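Glycosyl hydrolase (Rhizobium leguminosarum bv. trifolii, PDB 5NDX) probably hydrolyses O-glycosyl bonds as a family 39 glycoside hydrolase, being the bacterial orthologue of human alpha-L-iduronidase. Local coordinates at residues A[441-446]-A[492-497]; A[369-374]-A[519-524]; A[569-574]-A[600-605]; A[550-555]-A[594-599]; A[154-159]-A[189-194]. The protein carries 2 engineered substitutions. All coordinates share one frame; numbering follows the deposited sequence. Where two conformers were deposited one is given.

Contact 1. Residues A[441-446]-A[492-497]; sequences CLLRID and PALLHP
Leu443 and Leu494 form an antiparallel non-hydrogen-bonded pair with CA atoms 4.6 Å apart, and the flanking residues supply the backbone bonds: Leu495 N gives to Leu442 O at 2.8 Å and nearly straight (169°), and Arg444 N gives to Ala493 O. Strand 493-503 is thus an outermost strand of the large mixed β-sheet. On the Leu443 and Leu494 face the two side chains cross, CD2 of Leu443 lying 3.9 Å from CD2 of Leu494. Arg444 and Leu495 leave the sheet alongside one another. The arginine sets CG opposite its backbone N (chi1 174°), then bends at chi2 and chi3, and this folds the guanidinium against the leucine; Leu495 CD2 lies over one guanidinium face, near its rim, 3.7 Å from Arg444 NH2. The N-H groups have separate partners: Arg444 NH1 reaches Asp446 OD2, in the guanidinium plane, at 2.9 Å on the anti side of that carboxylate but tilted out of its plane, NE bonds Thr520 OG1, and NH2 bonds Asp513 O. Three such bonds fix the group's rotation. Leu442 CD1 meets the His496 ring at its edge, 3.9 Å from His496 CD2. A water accepts from Leu442 N at 2.8 Å and donates to His496 O at 2.6 Å.

Contact 2. Residues A[369-374]-A[519-524]; sequences MELLAT and LTQVLV
Gln521 rises from its strand toward Leu371, and the two side chains slide past each other in opposite directions. Gln521 CB packs on Leu371 CG at 3.7 Å. Gln521 CG, set opposite the backbone N (chi1 -160°), runs on toward the helix end and comes within 3.3 Å of Thr374 OG1. A bend at chi2 then brings Gln521 CD to 3.3 Å from Leu371 O. The amide makes no hydrogen bond across this interface: OE1 and Leu371 O are both acceptors, and NE2 meets Thr374 OG1 at a poor angle. OE1 bonds instead to Ser410 OG, its strongest partner, and NE2 to Ser408 OG. The contact lays the C-terminal end of helix 364-372 against the face of the large mixed β-sheet, on strand 518-526. A leucine in place of Gln521 would probably leave the hydroxyls of Ser408 and Ser410 without their amide mates. Leu371 O is satisfied within its own segment, accepting from Thr374 N and, at 2.7 Å, from Thr374 OG1; the same hydroxyl also bonds Ser408 OG. Along the strand from Gln521, Leu519 CG touches Leu371 CD2 at 4.1 Å on one side, while on the other Leu523 CD2 approaches Thr374 OG1 to 3.6 Å.

Contact 3. Residues A[569-574]-A[600-605]; sequences VLVSTD and VRYAVC
Val571 and Tyr602 lie side by side on one face of their strands, CG2 of the valine reaching Tyr602 CE1 at 3.3 Å in an oblique approach. Val600 CG2 sits over one face of the same ring, near its rim, and touches Val571 CG2 at 3.9 Å. Further along, Val569 CG2 meets Val604 CG2 at 4.2 Å. This face turns toward strands 536-545, 549-557 and 590-594, and the pairing of a three-stranded with a four-stranded antiparallel sheet is consistent with a fibronectin type III-like sandwich. The tyrosine points CG opposite its own carbonyl carbon (chi1 -73°), which carries OH across to His593 ND1. On the reverse face Leu570 CD1 lies 3.3 Å from Cys605 SG, the sulfur bonded to Cys617. Four backbone bonds join the strands in two hydrogen-bonded pairs, Leu570 with Ala603 and Ser572 with Arg601. Leu570 N to Ala603 O, 2.7 Å, is nearly straight at 177°. At the polar end Ser572 OG turns to Gly576 O. The chemistry implies division of labour: the backbone bonds set the register, aliphatic and aromatic carbon fills the sandwich interior, and the disulfide ties strand 601-607 covalently to the chain ahead of strand 618-620.

Contact 4. Residues A[550-555]-A[594-599]; sequences EERMLF and MSPPEG. Engineered in segment 594-599: Glu598 (natural residue Gln).
Glu550 and Ser595 make the one backbone hydrogen bond between the segments, Ser595 N giving to Glu550 O at 2.8 Å with an N-H...O angle of 156°. Next to it Glu551 and Met594 stand as an antiparallel non-hydrogen-bonded pair, CA to CA 4.5 Å. Beyond Met594 the backbone of Ser595 takes positive phi (56°), so the extended course ends and the chain turns away from strand 549-557. Such a turn suits the place: strands 549-557 and 590-594 are neighbours in the three-stranded sheet of what is probably a fibronectin type III-like domain, and residues 595-599 belong to the loop leading to the opposite sheet.

The van der Waals part rests on Pro596. Pro596 CD touches Glu550 O at 3.6 Å, and Pro596 CG sits over the centre of one face of the Arg552 guanidinium, 3.9 Å from CZ; the two side chains cross at about a right angle.

A carboxylate and a backbone carbonyl fix the rotation of that guanidinium under the proline. Arg552 NH1 gives to Glu550 OE1 at 2.8 Å, on the anti lone pair and close to the guanidinium plane, while NH2 reaches the same oxygen only weakly. Arg552 NH1 also gives to Glu551 O at 2.8 Å, arriving from well above the carbonyl plane. Glu550 OE2 has a second cation, Arg542. Away from this cluster, Ser595 OG bonds Glu480 OE2.

Contact 5. Residues A[154-159]-A[189-194]; sequences YGIKGY and SPIFRA
Ile191 turns CG2 opposite its backbone N and CG1 beside it (chi1 -74°), while Tyr159 swings its ring opposite its own N (chi1 -170°), and the two meet in a CH-pi contact. Helices 155-171 and 190-200 of the TIM-barrel domain meet here near their N-terminal ends; the short axes pass 10.2 Å apart at -51°. CG2 of Ile191 stands over one face of the Tyr159 ring, nearer its rim, 3.8 Å from CE2. The other branch of the isoleucine bends back so that Ile191 CD1 touches Tyr159 CG at 3.8 Å and Ile156 CD1 also at 3.8 Å, one methyl filling the angle between two side chains of the facing helix. Trp151 meets the tyrosine ring edge-to-face. An alanine in place of Tyr159 would probably open a gap where the ring lies against Ile191 CG2, strip CD1 of part of its packing and take from Trp151 one of its edge-to-face partners. Ser189, the N-cap of helix 190-200, accepts weakly from Phe192 N through OG, which is also bonded to Asp148 OD2. Toward the more exposed side Ile156 CD1 skirts Pro190 CB at 4.5 Å. The tightest approach is Ile156 CG2 to Ala194 CB, 3.4 Å, shorter than usual for two methyl carbons.

How the contacts relate
Contacts 1 and 2 share one sheet: strands 436-445 and 518-526 are neighbours, Leu443 O lies 2.8 Å from Gln521 N, and contact 1 is nested within the chain loop closed by contact 2. Contacts 3 and 4, centres about 10 Å apart, alternate along the chain and touch; Thr573 OG1 lies 2.9 Å from Glu598 O, at the engineered residue, and Tyr602 packs on Arg552 and Pro596. Contact 5 is remote, its centre about 41 Å from that of contact 2. It lies closer to bound ligand, the Pro190 side chain being about 10 Å away against about 14 Å for Leu372 of contact 2; the Ile191 side chain is about 8 Å from that of Gln146, the changed residue at the predicted proton-donor position.

Contact 1. Residues A[441-446]-A[492-497]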
# COMPACT_ATOMS: atom_id res chain seq x y z
N CYS A 441 15.89 -13.11 -10.63
CA CYS A 441 14.87 -13.51 -9.66
C CYS A 441 13.52 -13.25 -10.30
O CYS A 441 13.29 -12.14 -10.79
CB CYS A 441 14.94 -12.69 -8.35
SG CYS A 441 16.64 -12.55 -7.73
N LEU A 442 12.67 -14.28 -10.32
CA LEU A 442 11.35 -14.19 -10.91
C LEU A 442 10.31 -14.42 -9.83
O LEU A 442 10.23 -15.50 -9.28
CB LEU A 442 11.20 -15.23 -12.00
CG LEU A 442 12.30 -15.24 -13.05
CD1 LEU A 442 12.21 -16.51 -13.87
CD2 LEU A 442 12.28 -14.01 -13.94
N LEU A 443 9.55 -13.40 -9.50
CA LEU A 443 8.47 -13.50 -8.52
C LEU A 443 7.11 -13.48 -9.27
O LEU A 443 6.96 -12.73 -10.24
CB LEU A 443 8.54 -12.32 -7.59
CG LEU A 443 9.81 -12.18 -6.78
CD1 LEU A 443 9.93 -10.78 -6.23
CD2 LEU A 443 9.73 -13.17 -5.63
N ARG A 444 6.15 -14.25 -8.77
CA ARG A 444 4.87 -14.44 -9.45
C ARG A 444 3.73 -14.50 -8.47
O ARG A 444 3.79 -15.20 -7.44
CB ARG A 444 4.91 -15.76 -10.25
CG ARG A 444 3.62 -16.24 -10.92
CD ARG A 444 3.06 -15.28 -11.92
NE ARG A 444 3.90 -15.10 -13.08
CZ ARG A 444 4.08 -16.01 -14.06
NH1 ARG A 444 3.50 -17.20 -14.03
NH2 ARG A 444 4.85 -15.71 -15.08
N ILE A 445 2.70 -13.75 -8.82
CA ILE A 445 1.39 -13.86 -8.24
C ILE A 445 0.42 -14.33 -9.34
O ILE A 445 0.17 -13.61 -10.29
CB ILE A 445 0.86 -12.52 -7.65
CG1 ILE A 445 1.87 -11.94 -6.68
CG2 ILE A 445 -0.47 -12.77 -6.94
CD1 ILE A 445 1.59 -10.51 -6.28
N ASP A 446 -0.10 -15.54 -9.18
CA ASP A 446 -1.09 -16.08 -10.10
C ASP A 446 -1.79 -17.19 -9.32
O ASP A 446 -1.59 -17.36 -8.11
CB ASP A 446 -0.50 -16.51 -11.45
CG ASP A 446 0.47 -17.70 -11.36
OD1 ASP A 446 0.45 -18.41 -10.32
OD2 ASP A 446 1.26 -17.96 -12.36
N PRO A 492 5.28 -13.63 -1.37
CA PRO A 492 5.63 -13.48 -2.80
C PRO A 492 6.60 -14.59 -3.19
O PRO A 492 7.67 -14.75 -2.58
CB PRO A 492 6.30 -12.12 -2.85
CG PRO A 492 5.60 -11.35 -1.80
CD PRO A 492 5.33 -12.34 -0.67
N ALA A 493 6.18 -15.38 -4.14
CA ALA A 493 6.80 -16.64 -4.45
C ALA A 493 7.74 -16.56 -5.66
O ALA A 493 7.41 -15.96 -6.69
CB ALA A 493 5.70 -17.66 -4.77
N LEU A 494 8.87 -17.24 -5.54
CA LEU A 494 9.73 -17.48 -6.69
C LEU A 494 9.09 -18.46 -7.69
O LEU A 494 8.76 -19.60 -7.37
CB LEU A 494 11.09 -18.03 -6.22
CG LEU A 494 11.93 -16.97 -5.45
CD1 LEU A 494 13.11 -17.57 -4.71
CD2 LEU A 494 12.42 -15.89 -6.39
N LEU A 495 9.00 -18.01 -8.93
CA LEU A 495 8.44 -18.77 -10.01
C LEU A 495 9.38 -19.94 -10.35
O LEU A 495 8.92 -21.04 -10.65
CB LEU A 495 8.22 -17.86 -11.24
CG LEU A 495 7.62 -18.55 -12.47
CD1 LEU A 495 6.18 -19.00 -12.25
CD2 LEU A 495 7.70 -17.59 -13.66
N HIS A 496 10.67 -19.65 -10.32
CA HIS A 496 11.73 -20.67 -10.44
C HIS A 496 12.86 -20.28 -9.48
O HIS A 496 12.92 -19.12 -9.03
CB HIS A 496 12.34 -20.69 -11.84
CG HIS A 496 11.35 -20.96 -12.91
ND1 HIS A 496 10.76 -22.19 -13.06
CD2 HIS A 496 10.79 -20.15 -13.84
CE1 HIS A 496 9.88 -22.13 -14.04
NE2 HIS A 496 9.88 -20.91 -14.53
N PRO A 497 13.75 -21.23 -9.20
CA PRO A 497 14.91 -20.90 -8.39
C PRO A 497 15.75 -19.83 -9.06
O PRO A 497 15.78 -19.72 -10.28
CB PRO A 497 15.68 -22.23 -8.30
CG PRO A 497 14.59 -23.26 -8.34
CD PRO A 497 13.59 -22.71 -9.36
O HOH W 1 13.86 -16.80 -9.89

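Contact 2. Residues A[369-374]-A[519-524]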
# COMPACT_ATOMS: atom_id res chain seq x y z
N MET A 369 1.76 -5.08 -3.97
CA MET A 369 2.55 -3.92 -3.55
C MET A 369 3.97 -4.26 -3.12
O MET A 369 4.89 -3.45 -3.34
CB MET A 369 1.80 -3.12 -2.49
CG MET A 369 0.51 -2.53 -3.07
SD MET A 369 -0.38 -1.62 -1.84
CE MET A 369 0.13 0.04 -2.20
N GLU A 370 4.16 -5.45 -2.56
CA GLU A 370 5.51 -5.97 -2.31
C GLU A 370 6.35 -6.08 -3.58
O GLU A 370 7.51 -5.68 -3.58
CB GLU A 370 5.49 -7.34 -1.62
CG GLU A 370 5.01 -7.28 -0.17
CD GLU A 370 5.11 -8.63 0.59
OE1 GLU A 370 6.20 -9.04 1.09
OE2 GLU A 370 4.08 -9.29 0.72
N LEU A 371 5.77 -6.62 -4.65
CA LEU A 371 6.43 -6.71 -5.91
C LEU A 371 6.70 -5.36 -6.51
O LEU A 371 7.80 -5.09 -6.96
CB LEU A 371 5.67 -7.60 -6.91
CG LEU A 371 6.01 -9.09 -6.89
CD1 LEU A 371 5.79 -9.70 -5.56
CD2 LEU A 371 5.17 -9.86 -7.89
N LEU A 372 5.68 -4.53 -6.56
CA LEU A 372 5.81 -3.19 -7.14
C LEU A 372 6.85 -2.30 -6.38
O LEU A 372 7.48 -1.41 -6.98
CB LEU A 372 4.45 -2.48 -7.21
CG LEU A 372 3.40 -3.10 -8.13
CD1 LEU A 372 2.02 -2.57 -7.83
CD2 LEU A 372 3.73 -2.77 -9.55
N ALA A 373 7.03 -2.58 -5.09
CA ALA A 373 7.93 -1.81 -4.24
C ALA A 373 9.37 -1.98 -4.69
O ALA A 373 10.16 -1.12 -4.38
CB ALA A 373 7.80 -2.26 -2.81
N THR A 374 9.69 -3.08 -5.40
CA THR A 374 11.04 -3.32 -5.91
C THR A 374 11.44 -2.54 -7.12
O THR A 374 12.57 -2.71 -7.59
CB THR A 374 11.27 -4.82 -6.26
OG1 THR A 374 10.49 -5.20 -7.42
CG2 THR A 374 10.89 -5.69 -5.08
N LEU A 519 0.77 -11.22 -12.12
CA LEU A 519 1.79 -10.19 -11.97
C LEU A 519 3.10 -10.92 -11.79
O LEU A 519 3.21 -11.77 -10.93
CB LEU A 519 1.51 -9.32 -10.73
CG LEU A 519 2.50 -8.18 -10.50
CD1 LEU A 519 2.53 -7.20 -11.68
CD2 LEU A 519 2.14 -7.41 -9.20
N THR A 520 4.08 -10.56 -12.59
CA THR A 520 5.41 -11.13 -12.51
C THR A 520 6.41 -9.98 -12.23
O THR A 520 6.36 -8.95 -12.89
CB THR A 520 5.82 -11.78 -13.82
OG1 THR A 520 4.84 -12.72 -14.25
CG2 THR A 520 7.15 -12.52 -13.73
N GLN A 521 7.33 -10.19 -11.30
CA GLN A 521 8.43 -9.21 -11.10
C GLN A 521 9.74 -9.89 -11.49
O GLN A 521 10.04 -10.99 -11.00
CB GLN A 521 8.45 -8.73 -9.65
CG GLN A 521 9.18 -7.42 -9.46
CD GLN A 521 8.43 -6.26 -10.02
OE1 GLN A 521 7.19 -6.30 -10.16
NE2 GLN A 521 9.16 -5.19 -10.33
N VAL A 522 10.47 -9.29 -12.43
CA VAL A 522 11.75 -9.80 -12.87
C VAL A 522 12.84 -8.84 -12.32
O VAL A 522 12.84 -7.64 -12.64
CB VAL A 522 11.82 -9.82 -14.38
CG1 VAL A 522 13.16 -10.40 -14.85
CG2 VAL A 522 10.60 -10.59 -14.97
N LEU A 523 13.74 -9.36 -11.50
CA LEU A 523 14.85 -8.62 -10.96
C LEU A 523 16.09 -9.21 -11.56
O LEU A 523 16.26 -10.44 -11.52
CB LEU A 523 14.90 -8.76 -9.44
CG LEU A 523 13.63 -8.34 -8.68
CD1 LEU A 523 13.71 -8.70 -7.19
CD2 LEU A 523 13.39 -6.89 -8.85
N VAL A 524 16.90 -8.36 -12.17
CA VAL A 524 18.20 -8.77 -12.70
C VAL A 524 19.24 -7.87 -12.00
O VAL A 524 19.26 -6.66 -12.23
CB VAL A 524 18.29 -8.57 -14.20
CG1 VAL A 524 19.65 -9.01 -14.70
CG2 VAL A 524 17.20 -9.38 -14.92

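Contact 3. Residues A[569-574]-A[600-605]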
# COMPACT_ATOMS: atom_id res chain seq x y z
N VAL A 569 14.20 -16.40 8.87
CA VAL A 569 14.00 -16.29 10.28
C VAL A 569 14.41 -17.60 10.88
O VAL A 569 13.97 -18.66 10.41
CB VAL A 569 12.55 -16.00 10.65
CG1 VAL A 569 12.39 -15.99 12.16
CG2 VAL A 569 12.13 -14.67 10.07
N LEU A 570 15.26 -17.53 11.89
CA LEU A 570 15.74 -18.71 12.61
C LEU A 570 15.41 -18.66 14.09
O LEU A 570 15.15 -17.60 14.66
CB LEU A 570 17.23 -18.87 12.44
CG LEU A 570 17.72 -18.98 11.00
CD1 LEU A 570 18.21 -17.64 10.56
CD2 LEU A 570 18.89 -19.95 10.94
N VAL A 571 15.47 -19.82 14.71
CA VAL A 571 15.12 -20.00 16.08
C VAL A 571 16.15 -20.88 16.75
O VAL A 571 16.58 -21.90 16.20
CB VAL A 571 13.73 -20.60 16.20
CG1 VAL A 571 13.59 -21.52 17.41
CG2 VAL A 571 12.72 -19.47 16.28
N SER A 572 16.54 -20.45 17.95
CA SER A 572 17.39 -21.20 18.86
C SER A 572 16.59 -21.49 20.13
O SER A 572 15.77 -20.67 20.59
CB SER A 572 18.65 -20.38 19.21
OG SER A 572 19.29 -20.92 20.36
N THR A 573 16.84 -22.66 20.69
CA THR A 573 16.24 -23.04 21.98
C THR A 573 17.24 -23.93 22.78
O THR A 573 17.89 -24.76 22.16
CB THR A 573 14.89 -23.74 21.68
OG1 THR A 573 14.26 -24.17 22.89
CG2 THR A 573 15.04 -24.91 20.69
N ASP A 574 17.53 -23.72 24.07
CA ASP A 574 17.48 -22.48 24.83
C ASP A 574 18.91 -21.93 24.81
O ASP A 574 19.40 -21.39 25.81
CB ASP A 574 17.11 -22.72 26.32
CG ASP A 574 15.99 -23.73 26.52
OD1 ASP A 574 16.17 -24.91 26.14
OD2 ASP A 574 14.95 -23.37 27.13
N VAL A 600 12.79 -19.21 23.76
CA VAL A 600 13.00 -19.00 22.31
C VAL A 600 13.93 -17.79 22.09
O VAL A 600 13.74 -16.75 22.68
CB VAL A 600 11.68 -18.79 21.53
CG1 VAL A 600 10.91 -17.56 22.01
CG2 VAL A 600 11.93 -18.72 20.02
N ARG A 601 14.93 -17.96 21.26
CA ARG A 601 15.66 -16.83 20.72
C ARG A 601 15.51 -16.82 19.18
O ARG A 601 15.72 -17.85 18.51
CB ARG A 601 17.14 -16.93 21.14
CG ARG A 601 17.93 -15.66 20.93
CD ARG A 601 19.28 -15.66 21.67
NE ARG A 601 19.91 -14.33 21.58
CZ ARG A 601 19.62 -13.27 22.36
NH1 ARG A 601 18.73 -13.35 23.35
NH2 ARG A 601 20.24 -12.10 22.16
N TYR A 602 15.19 -15.64 18.64
CA TYR A 602 15.00 -15.40 17.20
C TYR A 602 16.25 -14.80 16.60
O TYR A 602 16.97 -14.10 17.28
CB TYR A 602 13.80 -14.47 16.98
CG TYR A 602 12.48 -15.15 17.23
CD1 TYR A 602 11.99 -16.12 16.34
CD2 TYR A 602 11.73 -14.87 18.36
CE1 TYR A 602 10.78 -16.76 16.56
CE2 TYR A 602 10.50 -15.49 18.59
CZ TYR A 602 10.06 -16.45 17.70
OH TYR A 602 8.89 -17.06 17.95
N ALA A 603 16.55 -15.15 15.36
CA ALA A 603 17.59 -14.51 14.55
C ALA A 603 17.03 -14.28 13.12
O ALA A 603 16.24 -15.09 12.63
CB ALA A 603 18.84 -15.38 14.48
N VAL A 604 17.38 -13.14 12.50
CA VAL A 604 17.01 -12.85 11.13
C VAL A 604 18.29 -12.64 10.32
O VAL A 604 19.16 -11.89 10.77
CB VAL A 604 16.07 -11.63 11.06
CG1 VAL A 604 15.70 -11.35 9.63
CG2 VAL A 604 14.80 -11.90 11.84
N CYS A 605 18.42 -13.34 9.18
CA CYS A 605 19.55 -13.24 8.25
C CYS A 605 19.06 -12.65 6.95
O CYS A 605 17.95 -12.95 6.53
CB CYS A 605 20.14 -14.64 7.98
SG CYS A 605 20.55 -15.48 9.57

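Contact 4. Residues A[550-555]-A[594-599]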
# COMPACT_ATOMS: atom_id res chain seq x y z
N GLU A 550 0.15 -19.78 21.01
CA GLU A 550 1.15 -18.75 21.23
C GLU A 550 1.75 -18.38 19.90
O GLU A 550 2.09 -19.25 19.11
CB GLU A 550 2.28 -19.23 22.17
CG GLU A 550 1.89 -19.30 23.66
CD GLU A 550 1.68 -17.93 24.27
OE1 GLU A 550 2.37 -16.96 23.89
OE2 GLU A 550 0.82 -17.80 25.17
N GLU A 551 1.86 -17.08 19.64
CA GLU A 551 2.50 -16.63 18.39
C GLU A 551 3.41 -15.46 18.69
O GLU A 551 3.21 -14.74 19.68
CB GLU A 551 1.46 -16.21 17.34
CG GLU A 551 0.56 -17.35 16.88
CD GLU A 551 -0.51 -16.95 15.86
OE1 GLU A 551 -0.75 -15.75 15.67
OE2 GLU A 551 -1.12 -17.88 15.30
N ARG A 552 4.38 -15.25 17.80
CA ARG A 552 5.28 -14.07 17.88
C ARG A 552 5.37 -13.37 16.53
O ARG A 552 5.72 -13.99 15.55
CB ARG A 552 6.67 -14.53 18.29
CG ARG A 552 6.72 -15.26 19.63
CD ARG A 552 6.40 -14.34 20.81
NE ARG A 552 6.44 -15.06 22.10
CZ ARG A 552 5.43 -15.76 22.65
NH1 ARG A 552 4.24 -15.87 22.07
NH2 ARG A 552 5.62 -16.36 23.79
N MET A 553 5.05 -12.09 16.48
CA MET A 553 5.24 -11.28 15.32
C MET A 553 6.61 -10.62 15.40
O MET A 553 6.90 -9.96 16.40
CB MET A 553 4.18 -10.21 15.24
CG MET A 553 4.23 -9.37 13.99
SD MET A 553 3.80 -10.46 12.59
CE MET A 553 4.45 -9.50 11.25
N LEU A 554 7.42 -10.80 14.35
CA LEU A 554 8.73 -10.18 14.20
C LEU A 554 8.63 -9.05 13.18
O LEU A 554 7.95 -9.20 12.12
CB LEU A 554 9.76 -11.21 13.73
CG LEU A 554 10.36 -12.20 14.72
CD1 LEU A 554 9.27 -13.06 15.35
CD2 LEU A 554 11.38 -13.12 14.06
N PHE A 555 9.32 -7.96 13.46
CA PHE A 555 9.41 -6.77 12.58
C PHE A 555 10.85 -6.30 12.66
O PHE A 555 11.43 -6.31 13.73
CB PHE A 555 8.46 -5.67 13.09
CG PHE A 555 8.50 -4.41 12.28
CD1 PHE A 555 8.11 -4.40 10.92
CD2 PHE A 555 8.88 -3.17 12.89
CE1 PHE A 555 8.07 -3.20 10.18
CE2 PHE A 555 8.88 -1.97 12.15
CZ PHE A 555 8.47 -1.98 10.78
N MET A 594 4.54 -19.15 14.64
CA MET A 594 3.56 -19.91 15.43
C MET A 594 4.29 -20.87 16.40
O MET A 594 5.27 -21.51 16.01
CB MET A 594 2.65 -20.73 14.48
CG MET A 594 2.04 -19.95 13.29
SD MET A 594 1.12 -20.95 12.07
CE MET A 594 -0.30 -21.32 13.10
N SER A 595 3.80 -20.96 17.64
CA SER A 595 4.27 -21.96 18.63
C SER A 595 5.77 -21.90 18.88
O SER A 595 6.49 -22.82 18.55
CB SER A 595 3.84 -23.36 18.17
OG SER A 595 2.43 -23.36 17.99
N PRO A 596 6.26 -20.79 19.42
CA PRO A 596 7.67 -20.77 19.75
C PRO A 596 8.01 -21.81 20.83
O PRO A 596 7.21 -22.03 21.72
CB PRO A 596 7.87 -19.37 20.34
CG PRO A 596 6.54 -18.98 20.84
CD PRO A 596 5.56 -19.60 19.90
N PRO A 597 9.19 -22.44 20.74
CA PRO A 597 9.61 -23.32 21.84
C PRO A 597 9.92 -22.50 23.10
O PRO A 597 9.92 -21.27 23.07
CB PRO A 597 10.85 -24.01 21.28
CG PRO A 597 11.44 -23.00 20.35
CD PRO A 597 10.30 -22.19 19.80
N GLU A 598 10.15 -23.17 24.21
CA GLU A 598 10.51 -22.49 25.45
C GLU A 598 11.92 -21.89 25.37
O GLU A 598 12.79 -22.46 24.71
CB GLU A 598 10.39 -23.42 26.65
CG GLU A 598 8.94 -23.67 27.07
CD GLU A 598 8.82 -24.20 28.49
OE1 GLU A 598 9.47 -23.65 29.43
OE2 GLU A 598 8.06 -25.18 28.67
N GLY A 599 12.10 -20.76 26.04
CA GLY A 599 13.35 -19.97 25.99
C GLY A 599 13.76 -19.70 24.55
O GLY A 599 14.91 -20.00 24.14

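Contact 5. Residues A[154-159]-A[189-194]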
# COMPACT_ATOMS: atom_id res chain seq x y z
N TYR A 154 -23.31 22.12 7.19
CA TYR A 154 -22.35 23.23 7.05
C TYR A 154 -22.36 24.06 5.75
O TYR A 154 -22.18 25.28 5.81
CB TYR A 154 -20.94 22.77 7.40
CG TYR A 154 -20.83 21.85 8.61
CD1 TYR A 154 -21.50 22.14 9.81
CD2 TYR A 154 -20.02 20.70 8.58
CE1 TYR A 154 -21.39 21.30 10.91
CE2 TYR A 154 -19.88 19.87 9.68
CZ TYR A 154 -20.57 20.17 10.84
OH TYR A 154 -20.44 19.35 11.94
N GLY A 155 -22.55 23.41 4.59
CA GLY A 155 -22.73 24.10 3.31
C GLY A 155 -21.40 24.42 2.65
O GLY A 155 -20.33 24.16 3.21
N ILE A 156 -21.49 24.99 1.45
CA ILE A 156 -20.32 25.42 0.69
C ILE A 156 -19.51 26.42 1.51
O ILE A 156 -18.29 26.33 1.54
CB ILE A 156 -20.68 26.10 -0.66
CG1 ILE A 156 -21.54 25.19 -1.55
CG2 ILE A 156 -19.42 26.55 -1.40
CD1 ILE A 156 -21.02 23.78 -1.74
N LYS A 157 -20.18 27.35 2.16
CA LYS A 157 -19.50 28.42 2.87
C LYS A 157 -18.81 27.87 4.12
O LYS A 157 -17.69 28.24 4.40
CB LYS A 157 -20.46 29.56 3.27
CG LYS A 157 -19.86 30.97 3.10
CD LYS A 157 -20.14 31.52 1.68
CE LYS A 157 -19.84 33.02 1.54
NZ LYS A 157 -18.37 33.29 1.54
N GLY A 158 -19.52 27.02 4.86
CA GLY A 158 -18.95 26.29 5.99
C GLY A 158 -17.65 25.57 5.60
O GLY A 158 -16.65 25.72 6.29
N TYR A 159 -17.70 24.86 4.46
CA TYR A 159 -16.58 24.07 3.93
C TYR A 159 -15.39 24.96 3.63
O TYR A 159 -14.27 24.68 4.06
CB TYR A 159 -16.96 23.30 2.65
CG TYR A 159 -15.88 22.31 2.25
CD1 TYR A 159 -15.75 21.09 2.92
CD2 TYR A 159 -14.92 22.62 1.29
CE1 TYR A 159 -14.72 20.20 2.61
CE2 TYR A 159 -13.90 21.73 0.97
CZ TYR A 159 -13.81 20.53 1.65
OH TYR A 159 -12.82 19.64 1.36
N SER A 189 -17.95 17.62 -8.41
CA SER A 189 -19.05 17.97 -7.52
C SER A 189 -19.05 19.46 -7.14
O SER A 189 -18.04 20.17 -7.38
CB SER A 189 -18.96 17.12 -6.25
OG SER A 189 -17.82 17.47 -5.49
N PRO A 190 -20.17 19.93 -6.55
CA PRO A 190 -20.28 21.31 -6.12
C PRO A 190 -19.19 21.74 -5.14
O PRO A 190 -18.59 22.80 -5.34
CB PRO A 190 -21.66 21.35 -5.45
CG PRO A 190 -22.46 20.45 -6.30
CD PRO A 190 -21.51 19.29 -6.56
N ILE A 191 -18.95 20.92 -4.12
CA ILE A 191 -17.87 21.15 -3.20
C ILE A 191 -16.51 21.29 -3.92
O ILE A 191 -15.73 22.15 -3.59
CB ILE A 191 -17.76 20.02 -2.15
CG1 ILE A 191 -18.88 20.15 -1.12
CG2 ILE A 191 -16.43 20.11 -1.39
CD1 ILE A 191 -18.69 21.32 -0.13
N PHE A 192 -16.25 20.42 -4.89
CA PHE A 192 -14.98 20.46 -5.59
C PHE A 192 -14.86 21.79 -6.32
O PHE A 192 -13.89 22.48 -6.15
CB PHE A 192 -14.79 19.29 -6.54
CG PHE A 192 -13.55 19.39 -7.37
CD1 PHE A 192 -13.56 20.07 -8.60
CD2 PHE A 192 -12.36 18.81 -6.94
CE1 PHE A 192 -12.39 20.19 -9.37
CE2 PHE A 192 -11.20 18.93 -7.69
CZ PHE A 192 -11.20 19.62 -8.91
N ARG A 193 -15.85 22.11 -7.13
CA ARG A 193 -15.83 23.36 -7.91
C ARG A 193 -15.73 24.56 -7.02
O ARG A 193 -14.95 25.48 -7.31
CB ARG A 193 -17.06 23.47 -8.81
CG ARG A 193 -16.98 22.47 -9.95
CD ARG A 193 -18.06 22.68 -11.01
NE ARG A 193 -19.18 21.80 -10.73
CZ ARG A 193 -20.39 22.15 -10.27
NH1 ARG A 193 -21.29 21.19 -10.05
NH2 ARG A 193 -20.72 23.41 -10.03
N ALA A 194 -16.45 24.53 -5.91
CA ALA A 194 -16.39 25.63 -4.94
C ALA A 194 -15.02 25.82 -4.33
O ALA A 194 -14.57 26.96 -4.15
CB ALA A 194 -17.44 25.42 -3.86